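Polysaccharide deacetylase (Ammonifex degensii, PDB 4WCJ) probably removes N-acetyl groups from poly-beta-1,6-N-acetyl-D-glucosamine, as a zinc-binding member of carbohydrate esterase family 4. Local coordinates at residues V38-H43 with V243-V248; V70-P75 with K91-V95. All blocks are in the same frame, centred on the assembly; numbering follows the deposited sequence.

Contact 1 of 2, residues V38-H43 with V243-V248; sequences VVLCYH and VGRVLV
With chi1 at -178°, Val248 keeps CG1 anti to its backbone N and leaves CG2 beside that N, where it settles over one face of the Tyr42 ring. This CH-pi contact puts CG2 of Val248 3.7 Å from the Tyr42 ring centroid. Arg245 turns CG back beside its own N (chi1 -58°), so its aliphatic stem runs past Val39, Arg245 CG lying 3.6 Å from Val39 CG1, before a bend at chi3 brings the guanidinium alongside Cys41. The soft, compact SG of Cys41 lies over one face of the group, toward the rim, 3.6 Å from NH1 of Arg245, leaving its N-H edge to other partners: Asp98 in a salt bridge, Thr96 and the carbonyl of Thr229. Leu247 CD1 meets the edge of the His43 imidazole, 3.4 Å from CE1 of His43, next to the zinc site.

The parallel strands are laced by Val246 N to Val39 O (2.8 Å), Cys41 N to Val246 O (2.9 Å) and Val248 N to Cys41 O (3.1 Å). Where the strands splay, a water bridges Val39 N and Gly244 O.

Within the beta-alpha barrel this pairing sets the first strand, 36-42, beside the last, 242-247; strand 91-99 also pairs with 36-42. Helix 253-261 packs on Leu40 and Val246, branched apolar residues suited to that face, while strand 226-229 adjoins Val243 and Arg245.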
loop_
_atom_site.group_PDB
_atom_site.type_symbol
_atom_site.label_atom_id
_atom_site.label_comp_id
_atom_site.label_asym_id
_atom_site.label_seq_id
_atom_site.Cartn_x
_atom_site.Cartn_y
_atom_site.Cartn_z
ATOM N N VAL A 38 2.483 6.131 10.850
ATOM C CA VAL A 38 3.410 5.935 9.739
ATOM C C VAL A 38 2.966 4.724 8.929
ATOM O O VAL A 38 2.625 3.685 9.488
ATOM C CB VAL A 38 4.873 5.761 10.228
ATOM C CG1 VAL A 38 5.737 5.097 9.164
ATOM C CG2 VAL A 38 5.450 7.107 10.638
ATOM N N VAL A 39 2.936 4.873 7.611
ATOM C CA VAL A 39 2.491 3.799 6.741
ATOM C C VAL A 39 3.660 3.319 5.886
ATOM O O VAL A 39 4.235 4.093 5.124
ATOM C CB VAL A 39 1.316 4.256 5.849
ATOM C CG1 VAL A 39 0.806 3.108 5.006
ATOM C CG2 VAL A 39 0.182 4.800 6.712
ATOM N N LEU A 40 4.020 2.044 6.027
ATOM C CA LEU A 40 5.169 1.501 5.303
ATOM C C LEU A 40 4.750 0.950 3.948
ATOM O O LEU A 40 3.696 0.328 3.825
ATOM C CB LEU A 40 5.855 0.407 6.121
ATOM C CG LEU A 40 6.213 0.760 7.565
ATOM C CD1 LEU A 40 6.841 -0.434 8.277
ATOM C CD2 LEU A 40 7.126 1.962 7.618
ATOM N N CYS A 41 5.568 1.204 2.933
ATOM C CA CYS A 41 5.341 0.658 1.605
ATOM C C CYS A 41 6.456 -0.314 1.223
ATOM O O CYS A 41 7.604 0.087 1.000
ATOM C CB CYS A 41 5.237 1.770 0.560
ATOM S SG CYS A 41 5.077 1.158 -1.137
ATOM N N TYR A 42 6.097 -1.592 1.166
ATOM C CA TYR A 42 6.969 -2.661 0.686
ATOM C C TYR A 42 6.532 -3.108 -0.708
ATOM O O TYR A 42 5.423 -2.787 -1.151
ATOM C CB TYR A 42 6.943 -3.867 1.631
ATOM C CG TYR A 42 7.454 -3.641 3.033
ATOM C CD1 TYR A 42 8.806 -3.792 3.335
ATOM C CD2 TYR A 42 6.584 -3.313 4.066
ATOM C CE1 TYR A 42 9.279 -3.603 4.623
ATOM C CE2 TYR A 42 7.048 -3.116 5.359
ATOM C CZ TYR A 42 8.395 -3.268 5.631
ATOM O OH TYR A 42 8.863 -3.079 6.911
ATOM N N HIS A 43 7.404 -3.827 -1.411
ATOM C CA HIS A 43 7.047 -4.409 -2.702
ATOM C C HIS A 43 7.270 -5.911 -2.699
ATOM O O HIS A 43 6.327 -6.701 -2.771
ATOM C CB HIS A 43 7.855 -3.764 -3.832
ATOM C CG HIS A 43 7.393 -2.386 -4.179
ATOM N ND1 HIS A 43 7.817 -1.266 -3.500
ATOM C CD2 HIS A 43 6.529 -1.949 -5.126
ATOM C CE1 HIS A 43 7.236 -0.196 -4.015
ATOM N NE2 HIS A 43 6.452 -0.583 -5.004
ATOM N N VAL A 243 -2.894 9.899 2.328
ATOM C CA VAL A 243 -1.990 9.193 3.235
ATOM C C VAL A 243 -0.553 9.106 2.717
ATOM O O VAL A 243 -0.290 8.460 1.702
ATOM C CB VAL A 243 -2.474 7.752 3.507
ATOM C CG1 VAL A 243 -1.743 7.180 4.700
ATOM C CG2 VAL A 243 -3.979 7.717 3.753
ATOM N N GLY A 244 0.382 9.709 3.442
ATOM C CA GLY A 244 1.783 9.657 3.048
ATOM C C GLY A 244 2.487 8.397 3.527
ATOM O O GLY A 244 2.430 8.050 4.712
ATOM N N ARG A 245 3.135 7.687 2.609
ATOM C CA ARG A 245 3.789 6.428 2.961
ATOM C C ARG A 245 5.302 6.526 2.830
ATOM O O ARG A 245 5.820 7.248 1.973
ATOM C CB ARG A 245 3.286 5.272 2.087
ATOM C CG ARG A 245 1.789 5.013 2.139
ATOM C CD ARG A 245 1.450 3.784 1.315
ATOM N NE ARG A 245 1.774 4.006 -0.092
ATOM C CZ ARG A 245 1.846 3.046 -1.004
ATOM N NH1 ARG A 245 1.614 1.784 -0.661
ATOM N NH2 ARG A 245 2.147 3.349 -2.261
ATOM N N VAL A 246 5.997 5.786 3.688
ATOM C CA VAL A 246 7.439 5.642 3.616
ATOM C C VAL A 246 7.816 4.416 2.794
ATOM O O VAL A 246 7.523 3.296 3.186
ATOM C CB VAL A 246 8.069 5.496 5.015
ATOM C CG1 VAL A 246 9.590 5.329 4.896
ATOM C CG2 VAL A 246 7.712 6.688 5.894
ATOM N N LEU A 247 8.465 4.625 1.653
ATOM C CA LEU A 247 8.986 3.499 0.891
ATOM C C LEU A 247 10.149 2.892 1.674
ATOM O O LEU A 247 11.166 3.557 1.883
ATOM C CB LEU A 247 9.447 3.946 -0.505
ATOM C CG LEU A 247 9.991 2.838 -1.416
ATOM C CD1 LEU A 247 8.838 1.971 -1.919
ATOM C CD2 LEU A 247 10.796 3.407 -2.578
ATOM N N VAL A 248 9.997 1.647 2.118
ATOM C CA VAL A 248 11.042 0.995 2.905
ATOM C C VAL A 248 12.263 0.652 2.052
ATOM O O VAL A 248 12.165 -0.069 1.060
ATOM C CB VAL A 248 10.535 -0.288 3.584
ATOM C CG1 VAL A 248 11.639 -0.913 4.442
ATOM C CG2 VAL A 248 9.299 0.008 4.423
HETATM O O HOH W 1 4.200 7.204 6.749
HETATM O O HOH W 2 9.657 -1.190 -1.003
#

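Contact 2 of 2, residues V70-P75 with K91-V95; sequences VRFVTP and KLVLV
Residues 70-73 run parallel to 91-94 and are joined by three backbone bonds, Arg71 N to Lys91 O (3.2 Å), Val93 N to Arg71 O (3.0 Å) and Val73 N to Val93 O (2.9 Å). Beyond them the chains part, and a water takes up the ladder, donating to Val73 O and accepting from Val95 N.

On one face, Val70 and Val93 meet through their methyls, with Val70 CG1 pressed to 3.5 Å from Val93 CG2, a tight fit for two carbons. The Phe72 ring lies alongside Val93, both pointing the same way, and offers its edge to Val95, whose CG2 is 3.8 Å from CE2 of Phe72. A chi1 of -69° sets the ring beside its own backbone N, spanning from one valine to the next. Beta-branched valines suit these places because they favour extended backbone and fill the layer with short methyls. On the other face, the long stem of Arg71 passes Leu92, with Arg71 CD 4.2 Å from Leu92 CD2, before reaching outward. Val73, branched to suit extended backbone, crosses Leu94 at about a right angle. Leu94 extends CD1 to 3.3 Å from Val73 O, and the same methyl rests against the N-CD side of Pro75; proline, lacking an N-H, suits the first turn of a helix, and Thr74 just before it is the N-cap.

This is the parallel pairing of a beta-alpha-beta unit. Helix 75-82 covers Val73, Leu92 and Leu94, helix 55-67 packs on Val70 and Phe72, and strand 36-42 borders 91-95 along its other edge.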
loop_
_atom_site.group_PDB
_atom_site.type_symbol
_atom_site.label_atom_id
_atom_site.label_comp_id
_atom_site.label_asym_id
_atom_site.label_seq_id
_atom_site.Cartn_x
_atom_site.Cartn_y
_atom_site.Cartn_z
ATOM N N VAL A 70 5.538 -0.143 19.097
ATOM C CA VAL A 70 4.700 0.331 17.997
ATOM C C VAL A 70 3.425 -0.515 17.844
ATOM O O VAL A 70 3.492 -1.746 17.837
ATOM C CB VAL A 70 5.485 0.325 16.669
ATOM C CG1 VAL A 70 4.549 0.276 15.485
ATOM C CG2 VAL A 70 6.414 1.535 16.588
ATOM N N ARG A 71 2.275 0.149 17.727
ATOM C CA ARG A 71 0.998 -0.533 17.504
ATOM C C ARG A 71 0.672 -0.689 16.017
ATOM O O ARG A 71 0.566 0.303 15.291
ATOM C CB ARG A 71 -0.139 0.222 18.199
ATOM C CG ARG A 71 -1.521 -0.131 17.683
ATOM C CD ARG A 71 -2.618 0.369 18.608
ATOM N NE ARG A 71 -3.910 -0.226 18.275
ATOM C CZ ARG A 71 -4.976 -0.199 19.070
ATOM N NH1 ARG A 71 -4.905 0.391 20.255
ATOM N NH2 ARG A 71 -6.112 -0.768 18.680
ATOM N N PHE A 72 0.516 -1.932 15.565
ATOM C CA PHE A 72 0.118 -2.194 14.183
ATOM C C PHE A 72 -1.397 -2.110 14.022
ATOM O O PHE A 72 -2.166 -2.778 14.729
ATOM C CB PHE A 72 0.624 -3.556 13.707
ATOM C CG PHE A 72 2.115 -3.630 13.533
ATOM C CD1 PHE A 72 2.928 -4.017 14.584
ATOM C CD2 PHE A 72 2.707 -3.311 12.314
ATOM C CE1 PHE A 72 4.301 -4.092 14.427
ATOM C CE2 PHE A 72 4.074 -3.392 12.148
ATOM C CZ PHE A 72 4.876 -3.777 13.209
ATOM N N VAL A 73 -1.799 -1.305 13.050
ATOM C CA VAL A 73 -3.165 -0.847 12.849
ATOM C C VAL A 73 -3.780 -1.494 11.589
ATOM O O VAL A 73 -3.068 -1.778 10.622
ATOM C CB VAL A 73 -3.161 0.710 12.758
ATOM C CG1 VAL A 73 -3.545 1.224 11.360
ATOM C CG2 VAL A 73 -3.988 1.345 13.872
ATOM N N THR A 74 -5.087 -1.764 11.605
ATOM C CA THR A 74 -5.765 -2.295 10.418
ATOM C C THR A 74 -6.046 -1.167 9.433
ATOM O O THR A 74 -6.064 0.003 9.821
ATOM C CB THR A 74 -7.107 -2.997 10.767
ATOM O OG1 THR A 74 -8.030 -2.033 11.286
ATOM C CG2 THR A 74 -6.900 -4.111 11.781
ATOM N N PRO A 75 -6.260 -1.502 8.150
ATOM C CA PRO A 75 -6.647 -0.435 7.224
ATOM C C PRO A 75 -7.898 0.332 7.684
ATOM O O PRO A 75 -7.929 1.554 7.547
ATOM C CB PRO A 75 -6.895 -1.192 5.914
ATOM C CG PRO A 75 -5.969 -2.355 5.995
ATOM C CD PRO A 75 -6.035 -2.780 7.450
ATOM N N LYS A 91 1.732 5.976 18.963
ATOM C CA LYS A 91 2.537 5.667 17.783
ATOM C C LYS A 91 1.951 4.520 16.941
ATOM O O LYS A 91 2.000 3.366 17.360
ATOM C CB LYS A 91 3.951 5.300 18.237
ATOM C CG LYS A 91 5.033 5.610 17.257
ATOM C CD LYS A 91 5.761 6.898 17.623
ATOM C CE LYS A 91 6.899 6.635 18.596
ATOM N NZ LYS A 91 7.816 7.809 18.703
ATOM N N LEU A 92 1.438 4.830 15.750
ATOM C CA LEU A 92 0.732 3.837 14.926
ATOM C C LEU A 92 1.466 3.502 13.626
ATOM O O LEU A 92 2.146 4.355 13.058
ATOM C CB LEU A 92 -0.674 4.340 14.596
ATOM C CG LEU A 92 -1.403 5.045 15.743
ATOM C CD1 LEU A 92 -2.725 5.602 15.267
ATOM C CD2 LEU A 92 -1.609 4.101 16.918
ATOM N N VAL A 93 1.321 2.263 13.153
ATOM C CA VAL A 93 1.908 1.850 11.876
ATOM C C VAL A 93 0.974 0.946 11.074
ATOM O O VAL A 93 0.395 0.007 11.610
ATOM C CB VAL A 93 3.258 1.117 12.073
ATOM C CG1 VAL A 93 3.700 0.428 10.786
ATOM C CG2 VAL A 93 4.326 2.088 12.524
ATOM N N LEU A 94 0.833 1.255 9.786
ATOM C CA LEU A 94 0.144 0.395 8.832
ATOM C C LEU A 94 1.142 -0.205 7.844
ATOM O O LEU A 94 1.936 0.520 7.227
ATOM C CB LEU A 94 -0.931 1.176 8.076
ATOM C CG LEU A 94 -1.670 0.421 6.966
ATOM C CD1 LEU A 94 -2.348 -0.829 7.511
ATOM C CD2 LEU A 94 -2.690 1.317 6.295
ATOM N N VAL A 95 1.106 -1.524 7.700
ATOM C CA VAL A 95 1.925 -2.212 6.708
ATOM C C VAL A 95 1.185 -2.277 5.374
ATOM O O VAL A 95 0.025 -2.689 5.324
ATOM C CB VAL A 95 2.288 -3.645 7.168
ATOM C CG1 VAL A 95 3.068 -4.376 6.085
ATOM C CG2 VAL A 95 3.070 -3.601 8.469
HETATM O O HOH W 3 -0.300 -3.050 9.837
#

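Overall arrangement
From the N terminus, strand 36-42 comes first, then helix 55-67, followed by segment 70-75, helix 75-82 and strand 91-99. Contact 2 closes a short loop from 70-75 through helix 75-82 to strand 91-99, with 15 residues between its segments. Contact 1 closes a far longer loop of 199 residues, bringing strand 242-247 back beside 36-42, so that contact 2 is nested within it. The two are joined through neighbouring strands 36-42 and 91-99: Leu40 N lies 2.8 Å from Leu94 O, and Val38 N 2.9 Å from Leu92 O, both probable hydrogen bonds. Together they run 71-72, 91-99, 36-42 and 242-247 in order across the curved parallel sheet of the beta-alpha barrel.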